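Local structure of putative regulatory protein SCO4313 (Streptomyces coelicolor, 2OI8) at residues 70-82 and 92-106. The protein probably binds DNA as a TetR-family transcriptional regulator, pairing a helix-turn-helix region with a helical C-terminal domain. Residues are numbered along the deposited sequence; the frame is centred on the assembly and turned at random.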
loop_
_atom_site.group_PDB
_atom_site.type_symbol
_atom_site.label_atom_id
_atom_site.label_comp_id
_atom_site.label_asym_id
_atom_site.label_seq_id
_atom_site.Cartn_x
_atom_site.Cartn_y
_atom_site.Cartn_z
ATOM N N ASP A 70 -3.481 -7.798 -16.627
ATOM C CA ASP A 70 -4.410 -8.822 -16.164
ATOM C C ASP A 70 -5.009 -8.421 -14.842
ATOM O O ASP A 70 -6.196 -8.638 -14.609
ATOM C CB ASP A 70 -3.696 -10.169 -15.966
ATOM C CG ASP A 70 -3.505 -10.943 -17.261
ATOM O OD1 ASP A 70 -4.047 -10.537 -18.310
ATOM O OD2 ASP A 70 -2.816 -11.982 -17.230
ATOM N N ALA A 71 -4.175 -7.843 -13.978
ATOM C CA ALA A 71 -4.611 -7.431 -12.638
ATOM C C ALA A 71 -5.673 -6.330 -12.737
ATOM O O ALA A 71 -6.765 -6.470 -12.170
ATOM C CB ALA A 71 -3.411 -6.998 -11.754
ATOM N N TYR A 72 -5.359 -5.267 -13.484
ATOM C CA TYR A 72 -6.296 -4.161 -13.730
ATOM C C TYR A 72 -7.591 -4.647 -14.337
ATOM O O TYR A 72 -8.668 -4.168 -13.963
ATOM C CB TYR A 72 -5.685 -3.102 -14.648
ATOM C CG TYR A 72 -4.751 -2.160 -13.930
ATOM C CD1 TYR A 72 -5.209 -1.374 -12.871
ATOM C CD2 TYR A 72 -3.413 -2.043 -14.308
ATOM C CE1 TYR A 72 -4.363 -0.507 -12.196
ATOM C CE2 TYR A 72 -2.550 -1.163 -13.642
ATOM C CZ TYR A 72 -3.041 -0.397 -12.585
ATOM O OH TYR A 72 -2.217 0.482 -11.906
ATOM N N ARG A 73 -7.487 -5.619 -15.244
ATOM C CA ARG A 73 -8.654 -6.083 -15.983
ATOM C C ARG A 73 -9.665 -6.812 -15.088
ATOM O O ARG A 73 -10.881 -6.651 -15.252
ATOM C CB ARG A 73 -8.219 -6.919 -17.181
ATOM C CG ARG A 73 -9.345 -7.627 -17.934
ATOM C CD ARG A 73 -9.059 -7.697 -19.439
ATOM N NE ARG A 73 -7.750 -8.287 -19.744
ATOM C CZ ARG A 73 -6.686 -7.602 -20.163
ATOM N NH1 ARG A 73 -6.752 -6.283 -20.334
ATOM N NH2 ARG A 73 -5.549 -8.239 -20.416
ATOM N N SER A 74 -9.169 -7.592 -14.133
ATOM C CA SER A 74 -10.058 -8.251 -13.202
ATOM C C SER A 74 -10.581 -7.273 -12.152
ATOM O O SER A 74 -11.683 -7.446 -11.638
ATOM C CB SER A 74 -9.387 -9.446 -12.534
ATOM O OG SER A 74 -8.152 -9.058 -11.964
ATOM N N GLN A 75 -9.816 -6.237 -11.830
ATOM C CA GLN A 75 -10.360 -5.215 -10.948
ATOM C C GLN A 75 -11.556 -4.515 -11.629
ATOM O O GLN A 75 -12.593 -4.257 -11.008
ATOM C CB GLN A 75 -9.292 -4.208 -10.527
ATOM C CG GLN A 75 -9.774 -3.309 -9.404
ATOM C CD GLN A 75 -8.871 -2.119 -9.165
ATOM O OE1 GLN A 75 -8.263 -1.594 -10.091
ATOM N NE2 GLN A 75 -8.790 -1.678 -7.913
ATOM N N ALA A 76 -11.397 -4.231 -12.914
ATOM C CA ALA A 76 -12.447 -3.597 -13.695
ATOM C C ALA A 76 -13.672 -4.513 -13.834
ATOM O O ALA A 76 -14.808 -4.033 -13.807
ATOM C CB ALA A 76 -11.920 -3.202 -15.047
ATOM N N ASP A 77 -13.447 -5.823 -13.964
ATOM C CA ASP A 77 -14.536 -6.766 -14.168
ATOM C C ASP A 77 -15.374 -6.832 -12.914
ATOM O O ASP A 77 -16.601 -6.782 -12.969
ATOM C CB ASP A 77 -13.987 -8.146 -14.501
ATOM C CG ASP A 77 -13.374 -8.216 -15.888
ATOM O OD1 ASP A 77 -13.413 -7.209 -16.635
ATOM O OD2 ASP A 77 -12.838 -9.287 -16.237
ATOM N N SER A 78 -14.697 -6.934 -11.779
ATOM C CA SER A 78 -15.351 -6.947 -10.493
ATOM C C SER A 78 -16.280 -5.738 -10.357
ATOM O O SER A 78 -17.467 -5.886 -10.055
ATOM C CB SER A 78 -14.307 -6.961 -9.369
ATOM O OG SER A 78 -14.939 -7.070 -8.107
ATOM N N LEU A 79 -15.749 -4.553 -10.626
ATOM C CA LEU A 79 -16.518 -3.322 -10.493
ATOM C C LEU A 79 -17.589 -3.118 -11.551
ATOM O O LEU A 79 -18.650 -2.571 -11.259
ATOM C CB LEU A 79 -15.594 -2.122 -10.458
ATOM C CG LEU A 79 -15.205 -1.723 -9.040
ATOM C CD1 LEU A 79 -14.659 -2.883 -8.216
ATOM C CD2 LEU A 79 -14.187 -0.638 -9.145
ATOM N N ARG A 80 -17.312 -3.545 -12.777
ATOM C CA ARG A 80 -18.305 -3.472 -13.823
ATOM C C ARG A 80 -19.525 -4.312 -13.474
ATOM O O ARG A 80 -20.658 -3.827 -13.569
ATOM C CB ARG A 80 -17.716 -3.845 -15.181
ATOM C CG ARG A 80 -17.136 -2.614 -15.899
ATOM C CD ARG A 80 -16.852 -2.840 -17.391
ATOM N NE ARG A 80 -15.445 -3.165 -17.627
ATOM C CZ ARG A 80 -14.965 -4.397 -17.789
ATOM N NH1 ARG A 80 -15.779 -5.461 -17.755
ATOM N NH2 ARG A 80 -13.661 -4.562 -17.992
ATOM N N ALA A 81 -19.290 -5.549 -13.031
ATOM C CA ALA A 81 -20.371 -6.466 -12.664
ATOM C C ALA A 81 -21.273 -5.854 -11.590
ATOM O O ALA A 81 -22.501 -6.015 -11.618
ATOM C CB ALA A 81 -19.812 -7.785 -12.208
ATOM N N ALA A 82 -20.662 -5.129 -10.658
ATOM C CA ALA A 82 -21.402 -4.457 -9.589
ATOM C C ALA A 82 -22.309 -3.320 -10.109
ATOM O O ALA A 82 -23.474 -3.222 -9.712
ATOM C CB ALA A 82 -20.445 -3.975 -8.509
ATOM N N LEU A 92 -20.265 -1.202 -4.906
ATOM C CA LEU A 92 -18.978 -1.037 -5.558
ATOM C C LEU A 92 -17.830 -1.192 -4.557
ATOM O O LEU A 92 -16.863 -1.885 -4.827
ATOM C CB LEU A 92 -18.939 0.327 -6.239
ATOM C CG LEU A 92 -19.239 0.480 -7.735
ATOM C CD1 LEU A 92 -20.172 -0.555 -8.290
ATOM C CD2 LEU A 92 -19.762 1.866 -7.991
ATOM N N ALA A 93 -17.963 -0.551 -3.400
ATOM C CA ALA A 93 -17.042 -0.708 -2.297
ATOM C C ALA A 93 -16.885 -2.188 -1.891
ATOM O O ALA A 93 -15.766 -2.673 -1.671
ATOM C CB ALA A 93 -17.500 0.122 -1.131
ATOM N N HIS A 94 -17.989 -2.914 -1.821
ATOM C CA HIS A 94 -17.929 -4.327 -1.473
ATOM C C HIS A 94 -17.321 -5.209 -2.545
ATOM O O HIS A 94 -16.674 -6.209 -2.235
ATOM C CB HIS A 94 -19.312 -4.829 -1.105
ATOM C CG HIS A 94 -19.763 -4.345 0.230
ATOM N ND1 HIS A 94 -19.057 -4.613 1.385
ATOM C CD2 HIS A 94 -20.822 -3.582 0.596
ATOM C CE1 HIS A 94 -19.667 -4.039 2.405
ATOM N NE2 HIS A 94 -20.745 -3.413 1.957
ATOM N N ALA A 95 -17.550 -4.845 -3.802
ATOM C CA ALA A 95 -16.897 -5.505 -4.931
ATOM C C ALA A 95 -15.363 -5.356 -4.784
ATOM O O ALA A 95 -14.593 -6.333 -4.888
ATOM C CB ALA A 95 -17.373 -4.882 -6.238
ATOM N N LEU A 96 -14.945 -4.136 -4.497
ATOM C CA LEU A 96 -13.524 -3.830 -4.370
ATOM C C LEU A 96 -12.866 -4.614 -3.218
ATOM O O LEU A 96 -11.731 -5.042 -3.361
ATOM C CB LEU A 96 -13.307 -2.308 -4.206
ATOM C CG LEU A 96 -11.843 -1.849 -4.050
ATOM C CD1 LEU A 96 -10.961 -2.260 -5.275
ATOM C CD2 LEU A 96 -11.714 -0.341 -3.737
ATOM N N ARG A 97 -13.605 -4.812 -2.108
ATOM C CA ARG A 97 -13.076 -5.472 -0.908
ATOM C C ARG A 97 -12.758 -6.921 -1.209
ATOM O O ARG A 97 -11.659 -7.406 -0.891
ATOM C CB ARG A 97 -14.055 -5.377 0.274
ATOM C CG ARG A 97 -13.492 -5.928 1.603
ATOM C CD ARG A 97 -14.245 -5.451 2.847
ATOM N NE ARG A 97 -13.724 -6.118 4.039
ATOM C CZ ARG A 97 -12.669 -5.681 4.740
ATOM N NH1 ARG A 97 -12.056 -4.569 4.377
ATOM N NH2 ARG A 97 -12.211 -6.340 5.807
ATOM N N ALA A 98 -13.708 -7.588 -1.849
ATOM C CA ALA A 98 -13.612 -9.025 -2.141
ATOM C C ALA A 98 -12.554 -9.311 -3.191
ATOM O O ALA A 98 -11.781 -10.264 -3.062
ATOM C CB ALA A 98 -14.972 -9.569 -2.578
ATOM N N TRP A 99 -12.521 -8.476 -4.225
ATOM C CA TRP A 99 -11.469 -8.554 -5.228
ATOM C C TRP A 99 -10.095 -8.410 -4.538
ATOM O O TRP A 99 -9.165 -9.198 -4.801
ATOM C CB TRP A 99 -11.660 -7.489 -6.314
ATOM C CG TRP A 99 -10.543 -7.504 -7.308
ATOM C CD1 TRP A 99 -10.461 -8.262 -8.433
ATOM C CD2 TRP A 99 -9.326 -6.738 -7.255
ATOM N NE1 TRP A 99 -9.274 -8.026 -9.090
ATOM C CE2 TRP A 99 -8.556 -7.096 -8.385
ATOM C CE3 TRP A 99 -8.808 -5.799 -6.358
ATOM C CZ2 TRP A 99 -7.309 -6.541 -8.646
ATOM C CZ3 TRP A 99 -7.570 -5.248 -6.617
ATOM C CH2 TRP A 99 -6.835 -5.619 -7.756
ATOM N N ALA A 100 -9.966 -7.409 -3.667
ATOM C CA ALA A 100 -8.743 -7.225 -2.892
ATOM C C ALA A 100 -8.451 -8.452 -2.034
ATOM O O ALA A 100 -7.352 -9.015 -2.071
ATOM C CB ALA A 100 -8.839 -5.967 -2.010
ATOM N N LEU A 101 -9.426 -8.876 -1.256
ATOM C CA LEU A 101 -9.161 -9.959 -0.324
ATOM C C LEU A 101 -9.073 -11.289 -1.050
ATOM O O LEU A 101 -8.484 -12.236 -0.546
ATOM C CB LEU A 101 -10.189 -9.999 0.819
ATOM C CG LEU A 101 -10.222 -8.760 1.725
ATOM C CD1 LEU A 101 -11.343 -8.864 2.738
ATOM C CD2 LEU A 101 -8.881 -8.507 2.441
ATOM N N ASP A 102 -9.633 -11.366 -2.244
ATOM C CA ASP A 102 -9.633 -12.651 -2.943
ATOM C C ASP A 102 -8.213 -13.025 -3.362
ATOM O O ASP A 102 -7.912 -14.192 -3.483
ATOM C CB ASP A 102 -10.605 -12.669 -4.127
ATOM C CG ASP A 102 -10.554 -13.981 -4.915
ATOM O OD1 ASP A 102 -10.787 -15.082 -4.353
ATOM O OD2 ASP A 102 -10.288 -13.903 -6.128
ATOM N N ASP A 103 -7.343 -12.032 -3.552
ATOM C CA ASP A 103 -5.984 -12.268 -4.073
ATOM C C ASP A 103 -5.048 -11.123 -3.697
ATOM O O ASP A 103 -4.785 -10.232 -4.516
ATOM C CB ASP A 103 -6.020 -12.449 -5.592
ATOM C CG ASP A 103 -4.703 -12.931 -6.159
ATOM O OD1 ASP A 103 -3.650 -12.840 -5.497
ATOM O OD2 ASP A 103 -4.698 -13.404 -7.299
ATOM N N PRO A 104 -4.523 -11.146 -2.459
ATOM C CA PRO A 104 -3.662 -10.059 -2.001
ATOM C C PRO A 104 -2.442 -9.812 -2.892
ATOM O O PRO A 104 -2.015 -8.635 -3.055
ATOM C CB PRO A 104 -3.207 -10.530 -0.612
ATOM C CG PRO A 104 -4.334 -11.428 -0.132
ATOM C CD PRO A 104 -4.680 -12.179 -1.418
ATOM N N GLN A 105 -1.889 -10.883 -3.466
ATOM C CA GLN A 105 -0.696 -10.761 -4.290
ATOM C C GLN A 105 -1.016 -9.947 -5.514
ATOM O O GLN A 105 -0.222 -9.090 -5.919
ATOM C CB GLN A 105 -0.130 -12.121 -4.699
ATOM C CG GLN A 105 0.476 -12.893 -3.573
ATOM C CD GLN A 105 1.500 -12.082 -2.797
ATOM O OE1 GLN A 105 2.462 -11.517 -3.361
ATOM N NE2 GLN A 105 1.302 -12.013 -1.487
ATOM N N ARG A 106 -2.195 -10.192 -6.086
ATOM C CA ARG A 106 -2.636 -9.411 -7.223
ATOM C C ARG A 106 -2.856 -7.936 -6.833
ATOM O O ARG A 106 -2.469 -7.034 -7.576
ATOM C CB ARG A 106 -3.896 -10.026 -7.792
ATOM C CG ARG A 106 -4.401 -9.419 -9.078
ATOM C CD ARG A 106 -5.701 -10.107 -9.486
ATOM N NE ARG A 106 -6.664 -10.136 -8.379
ATOM C CZ ARG A 106 -7.800 -10.827 -8.391
ATOM N NH1 ARG A 106 -8.123 -11.548 -9.456
ATOM N NH2 ARG A 106 -8.621 -10.794 -7.347
#
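Trp99 reaches from helix 89-102 into helix 60-84 as a knob in the hole formed by Ala71, Ser74, Gln75 and Ser78. Its CB lies beside Ser78, 3.8 Å from Ser78 OG. CG stands anti to the backbone N (chi1 177°), which carries the indole across the gap between the helices. CD1 then meets the backbone carbonyl of Ser74, and Trp99 NE1 donates to Ser74 OG at 3.3 Å. An N-H...O angle of 169°, with the acceptor in the plane of the indole, identifies a nearly straight bond at the ring edge. Over one face, Gln75 CA sits 3.7 Å from the centroid of the five-membered ring, a CH-pi contact, while Gln75 CB and CG continue across the six-membered ring. At the far rim CZ2 approaches Ala71 O, which itself accepts from Ser74 OG at 2.9 Å, so the hydroxyl that receives the indole N-H is anchored on its own helix.

On the opposite face the Arg106 guanidinium lies over the rim of the indole, its centre facing Trp99 NE1. Arg106 NH2 donates to Trp99 O at 3.1 Å, nearly in the guanidinium plane, which helps hold the group there, and long salt bridges join it to Asp102 and Asp103. Arg106 CG rests on Ala71 CB. With an alanine at Trp99, Ser74 OG would probably lose its indole donor and a gap would be likely to open between Gln75 and the Arg106 guanidinium.

Toward the other end the contact turns apolar: Leu79 CD1 packs on Ala95 CB, and Ala82 CB meets Leu92 CD1. The axes of segments 70-82 and 92-102 approach to 8.8 Å, 147° apart in N-to-C direction, a roughly antiparallel pairing consistent with the TetR fold, in which the long helix following the DNA-binding region packs against the helical C-terminal domain.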